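Local coordinates for Lmaj004091aaa (Leishmania major, PDB 1XTP), which probably transfers methyl groups from S-adenosyl-L-methionine to the N-terminal alpha-amino group of proteins that begin with an X-Pro-Lys sequence, at residues Arg96-Gly101 / Asn157-Ile162; Ala87-His92 / Asn190-Phe195. All coordinates share one frame; numbering follows the deposited sequence.

Contact 1. Residues Arg96-Gly101 / Asn157-Ile162; sequences RALDCG and NTYDLI. With SAI (S-adenosyl-L-homoselenocysteine), chain B.
Arg96 O grips two successive backbone N-H groups of the 157-162 segment, where the chain turns at Asp160. The nearer donor, Asp160 N, lies in the carbonyl plane 2.7 Å from Arg96 O. The farther one, Leu161 N, is 3.3 Å from the same Arg96 O and tilted out of that plane. Leu98 N then binds Leu161 O at 3.0 Å, and Ala97 pairs with Leu161 and Leu98 with Ile162 in parallel register. Ala97 CA and Ile162 CA add CA-H...O contacts to Leu161 O and Leu98 O. A water accepts a weak bond from Arg96 N and donates to Thr158 O.

The side-chain packing centres on the Tyr159 ring. Thr158 CG2 lies over the middle of one face; on the opposite face Leu98 CB makes a CH-pi contact 3.7 Å from the centroid of the Tyr159 ring, 14° off its normal. With CG anti to its backbone N (chi1 -152°), the extended Arg96 chain crosses the ring obliquely, CG 3.8 Å from Tyr159 CE1 and CD alongside Thr158 CG2. The guanidinium plane stands 54° from that of the ring, so the two do not stack. Both polar ends meet on Asp120: Arg96 NH2 through a salt bridge and Tyr159 OH through a hydrogen bond.

Farther along, Cys100 SG touches Ile162 CG2 at 3.9 Å, and Gly101 O accepts a 2.8 Å bond from the amino N of the bound S-adenosyl-L-homoselenocysteine. Strand 96-100 is flanked in the sheet by 118-123 and 159-165; helix 173-186 packs on Cys100 and Ile162, while Leu112 of helix 106-115 covers Leu161 and Asp99 on the other face.

Contact 2. Residues Ala87-His92 / Asn190-Phe195; sequences ASLPGH and NGYIFF
Tyr192 extends from its strand into the bend formed by Leu89, Pro90 and His92; CG anti to the carbonyl carbon (chi1 -69°) directs the ring toward this loop, where the hydroxyl reaches Pro90 O. The side chains of Leu89 and Tyr192 run past each other in opposite directions. Leu89 CB sits over one face of the ring, offset toward the rim, in a CH-pi contact 4.2 Å from the Tyr192 centroid and 24° off the normal; Leu89 CD1 reaches back to Tyr192 CG at 4.1 Å. Pro90 crosses the tyrosine at about a right angle, and its CD lies 3.5 Å from Tyr192 OH. The hydroxyl, Tyr192 OH, donates to a lone pair of Pro90 O at 2.6 Å, in the carbonyl plane, which fixes the phenol end against the loop backbone. His92 CB approaches Tyr192 CE1 at 3.7 Å, while its imidazole leads away. Beside this, Asn190 CB rests 3.2 Å from Gly91 O. Lys254 makes a cation-pi contact with the same tyrosine ring. The contact packs the loop between helix 75-87 and strand 96-100 against the start of strand 191-198 in the central sheet of a Rossmann-like methyltransferase fold.

Contacts 1 and 2 lie 11 Å apart, centre to centre, and are joined through neighbouring strands 159-165 and 191-198 of one sheet. Ile162 carries the junction: its N lies 3.0 Å from Tyr192 O and its O lies 2.7 Å from Phe194 N, both probable hydrogen bonds, while Leu161 CD1 packs on Tyr192 O. Contact 1 is nested in sequence inside the loop that contact 2 closes, and the 87-92 segment runs on, through three more residues, into strand 96-100. The bound product analogue meets the chain at Gly101, just past that strand; Gln165 and Arg106, predicted cofactor-binding residues, also hydrogen-bond it. Contact 2 lies away from the ligand.

Contact 1. Residues Arg96-Gly101 / Asn157-Ile162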
ATOM      1  N   ARG A  96      -7.317  13.182  12.125  1.00 23.62           N
ATOM      2  CA  ARG A  96      -7.962  12.167  11.317  1.00 27.49           C
ATOM      3  C   ARG A  96      -6.988  11.315  10.482  1.00 27.95           C
ATOM      4  O   ARG A  96      -6.105  11.838   9.791  1.00 25.54           O
ATOM      5  CB  ARG A  96      -9.017  12.817  10.426  1.00 29.73           C
ATOM      6  CG  ARG A  96     -10.144  11.861  10.087  1.00 31.34           C
ATOM      7  CD  ARG A  96     -11.256  12.497   9.332  1.00 32.14           C
ATOM      8  NE  ARG A  96     -12.348  11.537   9.233  1.00 32.11           N
ATOM      9  CZ  ARG A  96     -13.403  11.487  10.046  1.00 37.96           C
ATOM     10  NH1 ARG A  96     -13.594  12.393  11.013  1.00 36.12           N
ATOM     11  NH2 ARG A  96     -14.307  10.529   9.864  1.00 36.90           N
ATOM     12  N   ALA A  97      -7.171   9.998  10.546  1.00 27.60           N
ATOM     13  CA  ALA A  97      -6.403   9.051   9.740  1.00 25.96           C
ATOM     14  C   ALA A  97      -7.314   8.235   8.815  1.00 25.73           C
ATOM     15  O   ALA A  97      -8.512   8.149   9.039  1.00 24.58           O
ATOM     16  CB  ALA A  97      -5.607   8.112  10.633  1.00 26.49           C
ATOM     17  N   LEU A  98      -6.703   7.652   7.782  1.00 24.22           N
ATOM     18  CA  LEU A  98      -7.357   6.757   6.828  1.00 25.59           C
ATOM     19  C   LEU A  98      -6.449   5.547   6.593  1.00 25.57           C
ATOM     20  O   LEU A  98      -5.269   5.689   6.235  1.00 26.15           O
ATOM     21  CB  LEU A  98      -7.629   7.464   5.493  1.00 22.93           C
ATOM     22  CG  LEU A  98      -8.178   6.619   4.333  1.00 24.26           C
ATOM     23  CD1 LEU A  98      -9.548   6.014   4.616  1.00 21.84           C
ATOM     24  CD2 LEU A  98      -8.227   7.447   3.028  1.00 27.15           C
ATOM     25  N   ASP A  99      -7.030   4.368   6.784  1.00 23.80           N
ATOM     26  CA  ASP A  99      -6.344   3.089   6.636  1.00 24.20           C
ATOM     27  C   ASP A  99      -6.831   2.456   5.332  1.00 24.74           C
ATOM     28  O   ASP A  99      -7.960   1.961   5.260  1.00 21.73           O
ATOM     29  CB  ASP A  99      -6.704   2.245   7.847  1.00 25.61           C
ATOM     30  CG  ASP A  99      -5.897   1.000   7.957  1.00 28.93           C
ATOM     31  OD1 ASP A  99      -4.985   0.799   7.118  1.00 36.35           O
ATOM     32  OD2 ASP A  99      -6.191   0.230   8.909  1.00 24.40           O
ATOM     33  N   CYS A 100      -5.994   2.551   4.290  1.00 25.00           N
ATOM     34  CA  CYS A 100      -6.315   2.097   2.933  1.00 24.60           C
ATOM     35  C   CYS A 100      -5.909   0.641   2.742  1.00 21.59           C
ATOM     36  O   CYS A 100      -4.826   0.238   3.146  1.00 21.82           O
ATOM     37  CB  CYS A 100      -5.547   2.904   1.887  1.00 25.57           C
ATOM     38  SG  CYS A 100      -5.895   4.627   1.818  1.00 29.08           S
ATOM     39  N   GLY A 101      -6.757  -0.127   2.074  1.00 22.65           N
ATOM     40  CA  GLY A 101      -6.565  -1.576   2.009  1.00 25.52           C
ATOM     41  C   GLY A 101      -6.452  -2.130   3.425  1.00 23.70           C
ATOM     42  O   GLY A 101      -5.548  -2.890   3.728  1.00 23.71           O
ATOM     43  N   ASN A 157      -8.361  18.002   1.897  1.00 25.10           N
ATOM     44  CA  ASN A 157      -7.978  18.649   3.138  1.00 24.76           C
ATOM     45  C   ASN A 157      -8.618  17.993   4.363  1.00 22.85           C
ATOM     46  O   ASN A 157      -9.260  18.663   5.141  1.00 22.71           O
ATOM     47  CB  ASN A 157      -8.373  20.131   3.051  1.00 20.58           C
ATOM     48  CG  ASN A 157      -7.792  20.960   4.170  1.00 27.10           C
ATOM     49  OD1 ASN A 157      -6.898  20.514   4.892  1.00 23.34           O
ATOM     50  ND2 ASN A 157      -8.322  22.180   4.344  1.00 28.59           N
ATOM     51  N   THR A 158      -8.453  16.685   4.518  1.00 23.31           N
ATOM     52  CA  THR A 158      -9.159  15.936   5.564  1.00 22.58           C
ATOM     53  C   THR A 158      -8.251  15.152   6.496  1.00 24.31           C
ATOM     54  O   THR A 158      -8.467  15.131   7.710  1.00 25.99           O
ATOM     55  CB  THR A 158     -10.179  14.968   4.911  1.00 24.05           C
ATOM     56  OG1 THR A 158     -11.175  15.735   4.252  1.00 24.67           O
ATOM     57  CG2 THR A 158     -10.875  14.087   5.930  1.00 26.22           C
ATOM     58  N   TYR A 159      -7.257  14.475   5.940  1.00 22.45           N
ATOM     59  CA  TYR A 159      -6.462  13.535   6.720  1.00 21.13           C
ATOM     60  C   TYR A 159      -5.077  14.031   7.140  1.00 20.67           C
ATOM     61  O   TYR A 159      -4.318  14.597   6.337  1.00 22.64           O
ATOM     62  CB  TYR A 159      -6.345  12.228   5.961  1.00 22.52           C
ATOM     63  CG  TYR A 159      -7.666  11.544   5.793  1.00 20.94           C
ATOM     64  CD1 TYR A 159      -8.282  10.913   6.869  1.00 21.99           C
ATOM     65  CD2 TYR A 159      -8.312  11.532   4.561  1.00 22.48           C
ATOM     66  CE1 TYR A 159      -9.503  10.279   6.708  1.00 21.15           C
ATOM     67  CE2 TYR A 159      -9.551  10.906   4.389  1.00 23.73           C
ATOM     68  CZ  TYR A 159     -10.141  10.280   5.464  1.00 26.24           C
ATOM     69  OH  TYR A 159     -11.363   9.637   5.301  1.00 19.36           O
ATOM     70  N   ASP A 160      -4.763  13.801   8.414  1.00 20.71           N
ATOM     71  CA  ASP A 160      -3.423  14.013   8.945  1.00 21.17           C
ATOM     72  C   ASP A 160      -2.513  12.784   8.669  1.00 23.09           C
ATOM     73  O   ASP A 160      -1.281  12.908   8.610  1.00 21.99           O
ATOM     74  CB  ASP A 160      -3.492  14.318  10.439  1.00 21.26           C
ATOM     75  CG  ASP A 160      -4.201  15.629  10.743  1.00 23.37           C
ATOM     76  OD1 ASP A 160      -4.072  16.593   9.970  1.00 26.36           O
ATOM     77  OD2 ASP A 160      -4.863  15.715  11.787  1.00 29.38           O
ATOM     78  N   LEU A 161      -3.106  11.609   8.481  1.00 22.74           N
ATOM     79  CA  LEU A 161      -2.316  10.470   8.007  1.00 25.14           C
ATOM     80  C   LEU A 161      -3.124   9.606   7.072  1.00 25.08           C
ATOM     81  O   LEU A 161      -4.294   9.385   7.312  1.00 26.25           O
ATOM     82  CB  LEU A 161      -1.790   9.641   9.172  1.00 27.16           C
ATOM     83  CG  LEU A 161      -0.573   8.758   8.846  1.00 27.15           C
ATOM     84  CD1 LEU A 161       0.735   9.582   8.744  1.00 31.16           C
ATOM     85  CD2 LEU A 161      -0.425   7.641   9.873  1.00 26.41           C
ATOM     86  N   ILE A 162      -2.496   9.165   5.984  1.00 25.98           N
ATOM     87  CA  ILE A 162      -3.106   8.234   5.042  1.00 25.76           C
ATOM     88  C   ILE A 162      -2.164   7.047   4.900  1.00 23.67           C
ATOM     89  O   ILE A 162      -1.079   7.152   4.331  1.00 22.84           O
ATOM     90  CB  ILE A 162      -3.385   8.882   3.668  1.00 24.74           C
ATOM     91  CG1 ILE A 162      -4.335  10.069   3.830  1.00 28.19           C
ATOM     92  CG2 ILE A 162      -3.963   7.843   2.683  1.00 28.22           C
ATOM     93  CD1 ILE A 162      -4.605  10.825   2.559  1.00 29.01           C
TER
HETATM   94  N   SAI B 401      -3.218  -3.059   5.193  1.00 31.77           N
HETATM   95  CA  SAI B 401      -3.678  -4.174   6.070  1.00 30.13           C
HETATM   96  CB  SAI B 401      -4.070  -5.371   5.229  1.00 31.24           C
HETATM   97  CG  SAI B 401      -2.969  -5.989   4.379  1.00 31.74           C
HETATM   98 SE   SAI B 401      -3.700  -7.518   3.375  0.85 32.69          SE
HETATM   99  C   SAI B 401      -2.608  -4.655   7.037  1.00 30.14           C
HETATM  100  O   SAI B 401      -1.423  -4.386   6.844  1.00 27.46           O
HETATM  101  OXT SAI B 401      -2.905  -5.351   8.008  1.00 29.66           O
HETATM  102  C5' SAI B 401      -4.070  -6.540   1.700  1.00 32.32           C
HETATM  103  C4' SAI B 401      -5.467  -5.913   1.663  1.00 26.64           C
HETATM  104  O4' SAI B 401      -5.574  -5.166   0.487  1.00 26.96           O
HETATM  105  C3' SAI B 401      -6.618  -6.907   1.625  1.00 25.27           C
HETATM  106  O3' SAI B 401      -7.560  -6.609   2.622  1.00 24.13           O
HETATM  107  C2' SAI B 401      -7.262  -6.757   0.267  1.00 22.53           C
HETATM  108  O2' SAI B 401      -8.666  -6.975   0.293  1.00 22.49           O
HETATM  109  C1' SAI B 401      -6.895  -5.320  -0.005  1.00 24.91           C
HETATM  110  N9  SAI B 401      -6.933  -4.933  -1.407  1.00 26.98           N
HETATM  111  C8  SAI B 401      -6.690  -5.732  -2.502  1.00 25.78           C
HETATM  112  N7  SAI B 401      -6.819  -4.984  -3.593  1.00 20.23           N
HETATM  113  C5  SAI B 401      -7.129  -3.708  -3.212  1.00 29.15           C
HETATM  114  C6  SAI B 401      -7.359  -2.538  -3.932  1.00 26.42           C
HETATM  115  N6  SAI B 401      -7.299  -2.558  -5.265  1.00 21.72           N
HETATM  116  N1  SAI B 401      -7.662  -1.368  -3.255  1.00 26.22           N
HETATM  117  C2  SAI B 401      -7.751  -1.351  -1.869  1.00 26.26           C
HETATM  118  N3  SAI B 401      -7.506  -2.517  -1.165  1.00 25.90           N
HETATM  119  C4  SAI B 401      -7.196  -3.663  -1.830  1.00 28.74           C
HETATM  120  O   HOH W   1      -7.374  15.399   9.982  1.00 37.10           O

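Contact 2. Residues Ala87-His92 / Asn190-Phe195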
ATOM      1  N   ALA A  87       6.124   8.886  14.677  1.00 25.20           N
ATOM      2  CA  ALA A  87       6.513   9.790  15.762  1.00 25.08           C
ATOM      3  C   ALA A  87       7.541  10.803  15.311  1.00 25.92           C
ATOM      4  O   ALA A  87       7.522  11.952  15.741  1.00 28.87           O
ATOM      5  CB  ALA A  87       7.048   9.010  16.956  1.00 26.33           C
ATOM      6  N   SER A  88       8.430  10.380  14.426  1.00 27.45           N
ATOM      7  CA  SER A  88       9.513  11.223  13.974  1.00 27.96           C
ATOM      8  C   SER A  88       9.141  12.247  12.889  1.00 29.98           C
ATOM      9  O   SER A  88      10.003  13.005  12.449  1.00 32.06           O
ATOM     10  CB  SER A  88      10.622  10.338  13.431  1.00 26.91           C
ATOM     11  OG  SER A  88      10.218   9.762  12.199  1.00 33.60           O
ATOM     12  N   LEU A  89       7.903  12.241  12.403  1.00 30.47           N
ATOM     13  CA  LEU A  89       7.562  13.120  11.286  1.00 29.24           C
ATOM     14  C   LEU A  89       7.290  14.521  11.824  1.00 28.07           C
ATOM     15  O   LEU A  89       6.478  14.674  12.719  1.00 26.73           O
ATOM     16  CB  LEU A  89       6.362  12.577  10.511  1.00 28.39           C
ATOM     17  CG  LEU A  89       6.579  11.182   9.929  1.00 23.84           C
ATOM     18  CD1 LEU A  89       5.275  10.643   9.324  1.00 27.07           C
ATOM     19  CD2 LEU A  89       7.693  11.206   8.896  1.00 29.01           C
ATOM     20  N   PRO A  90       8.006  15.541  11.313  1.00 30.95           N
ATOM     21  CA  PRO A  90       7.791  16.911  11.809  1.00 30.90           C
ATOM     22  C   PRO A  90       6.402  17.456  11.533  1.00 30.48           C
ATOM     23  O   PRO A  90       5.840  17.253  10.448  1.00 30.66           O
ATOM     24  CB  PRO A  90       8.851  17.740  11.071  1.00 31.02           C
ATOM     25  CG  PRO A  90       9.857  16.757  10.633  1.00 33.52           C
ATOM     26  CD  PRO A  90       9.085  15.506  10.313  1.00 32.58           C
ATOM     27  N   GLY A  91       5.862  18.133  12.539  1.00 30.65           N
ATOM     28  CA  GLY A  91       4.551  18.732  12.462  1.00 31.21           C
ATOM     29  C   GLY A  91       3.497  17.825  11.864  1.00 30.36           C
ATOM     30  O   GLY A  91       2.675  18.287  11.078  1.00 36.80           O
ATOM     31  N   HIS A  92       3.509  16.539  12.209  1.00 27.54           N
ATOM     32  CA  HIS A  92       2.453  15.624  11.724  1.00 25.72           C
ATOM     33  C   HIS A  92       1.218  15.842  12.582  1.00 25.12           C
ATOM     34  O   HIS A  92       1.331  15.958  13.793  1.00 26.99           O
ATOM     35  CB  HIS A  92       2.910  14.148  11.699  1.00 26.01           C
ATOM     36  CG  HIS A  92       3.203  13.554  13.049  1.00 21.91           C
ATOM     37  ND1 HIS A  92       4.407  13.733  13.696  1.00 24.84           N
ATOM     38  CD2 HIS A  92       2.458  12.767  13.858  1.00 28.07           C
ATOM     39  CE1 HIS A  92       4.385  13.091  14.850  1.00 28.44           C
ATOM     40  NE2 HIS A  92       3.212  12.501  14.976  1.00 26.88           N
ATOM     41  N   ASN A 190      -0.774  19.539   7.688  1.00 24.24           N
ATOM     42  CA  ASN A 190       0.098  18.744   8.549  1.00 23.18           C
ATOM     43  C   ASN A 190      -0.035  17.245   8.281  1.00 23.14           C
ATOM     44  O   ASN A 190       0.257  16.408   9.140  1.00 21.18           O
ATOM     45  CB  ASN A 190      -0.215  19.051  10.011  1.00 24.12           C
ATOM     46  CG  ASN A 190      -0.028  20.507  10.343  1.00 24.09           C
ATOM     47  OD1 ASN A 190       0.700  21.218   9.646  1.00 29.07           O
ATOM     48  ND2 ASN A 190      -0.702  20.974  11.396  1.00 22.72           N
ATOM     49  N   GLY A 191      -0.477  16.895   7.085  1.00 19.89           N
ATOM     50  CA  GLY A 191      -0.709  15.503   6.781  1.00 22.35           C
ATOM     51  C   GLY A 191       0.432  14.860   6.011  1.00 18.88           C
ATOM     52  O   GLY A 191       1.192  15.526   5.322  1.00 18.59           O
ATOM     53  N   TYR A 192       0.533  13.542   6.129  1.00 22.82           N
ATOM     54  CA  TYR A 192       1.464  12.760   5.337  1.00 23.43           C
ATOM     55  C   TYR A 192       0.760  11.506   4.833  1.00 23.61           C
ATOM     56  O   TYR A 192      -0.148  10.979   5.498  1.00 23.21           O
ATOM     57  CB  TYR A 192       2.624  12.301   6.202  1.00 23.98           C
ATOM     58  CG  TYR A 192       3.591  13.350   6.692  1.00 23.64           C
ATOM     59  CD1 TYR A 192       3.364  14.040   7.877  1.00 26.38           C
ATOM     60  CD2 TYR A 192       4.779  13.585   6.027  1.00 25.94           C
ATOM     61  CE1 TYR A 192       4.273  14.983   8.348  1.00 24.10           C
ATOM     62  CE2 TYR A 192       5.705  14.525   6.508  1.00 27.01           C
ATOM     63  CZ  TYR A 192       5.448  15.206   7.664  1.00 25.46           C
ATOM     64  OH  TYR A 192       6.365  16.122   8.149  1.00 30.64           O
ATOM     65  N   ILE A 193       1.175  11.031   3.663  1.00 22.17           N
ATOM     66  CA  ILE A 193       0.915   9.635   3.279  1.00 26.19           C
ATOM     67  C   ILE A 193       1.966   8.778   3.953  1.00 24.84           C
ATOM     68  O   ILE A 193       3.147   8.995   3.765  1.00 27.31           O
ATOM     69  CB  ILE A 193       1.003   9.389   1.762  1.00 25.67           C
ATOM     70  CG1 ILE A 193      -0.075  10.162   1.016  1.00 25.34           C
ATOM     71  CG2 ILE A 193       0.798   7.925   1.452  1.00 28.13           C
ATOM     72  CD1 ILE A 193       0.253  10.415  -0.431  1.00 29.30           C
ATOM     73  N   PHE A 194       1.536   7.799   4.738  1.00 28.15           N
ATOM     74  CA  PHE A 194       2.446   6.785   5.233  1.00 27.04           C
ATOM     75  C   PHE A 194       2.367   5.538   4.324  1.00 27.10           C
ATOM     76  O   PHE A 194       1.402   4.782   4.376  1.00 25.62           O
ATOM     77  CB  PHE A 194       2.101   6.433   6.661  1.00 28.71           C
ATOM     78  CG  PHE A 194       2.945   5.337   7.243  1.00 28.21           C
ATOM     79  CD1 PHE A 194       4.267   5.571   7.609  1.00 30.48           C
ATOM     80  CD2 PHE A 194       2.403   4.077   7.473  1.00 34.25           C
ATOM     81  CE1 PHE A 194       5.031   4.558   8.179  1.00 33.79           C
ATOM     82  CE2 PHE A 194       3.166   3.066   8.046  1.00 36.12           C
ATOM     83  CZ  PHE A 194       4.486   3.312   8.399  1.00 28.94           C
ATOM     84  N   PHE A 195       3.404   5.334   3.516  1.00 24.53           N
ATOM     85  CA  PHE A 195       3.451   4.235   2.553  1.00 26.49           C
ATOM     86  C   PHE A 195       4.468   3.200   3.009  1.00 24.10           C
ATOM     87  O   PHE A 195       5.650   3.500   3.115  1.00 24.70           O
ATOM     88  CB  PHE A 195       3.804   4.782   1.169  1.00 27.49           C
ATOM     89  CG  PHE A 195       3.972   3.720   0.103  1.00 29.98           C
ATOM     90  CD1 PHE A 195       3.077   2.658  -0.006  1.00 28.02           C
ATOM     91  CD2 PHE A 195       5.012   3.814  -0.817  1.00 31.93           C
ATOM     92  CE1 PHE A 195       3.229   1.705  -1.004  1.00 31.37           C
ATOM     93  CE2 PHE A 195       5.177   2.878  -1.812  1.00 31.24           C
ATOM     94  CZ  PHE A 195       4.277   1.823  -1.922  1.00 30.16           C
TER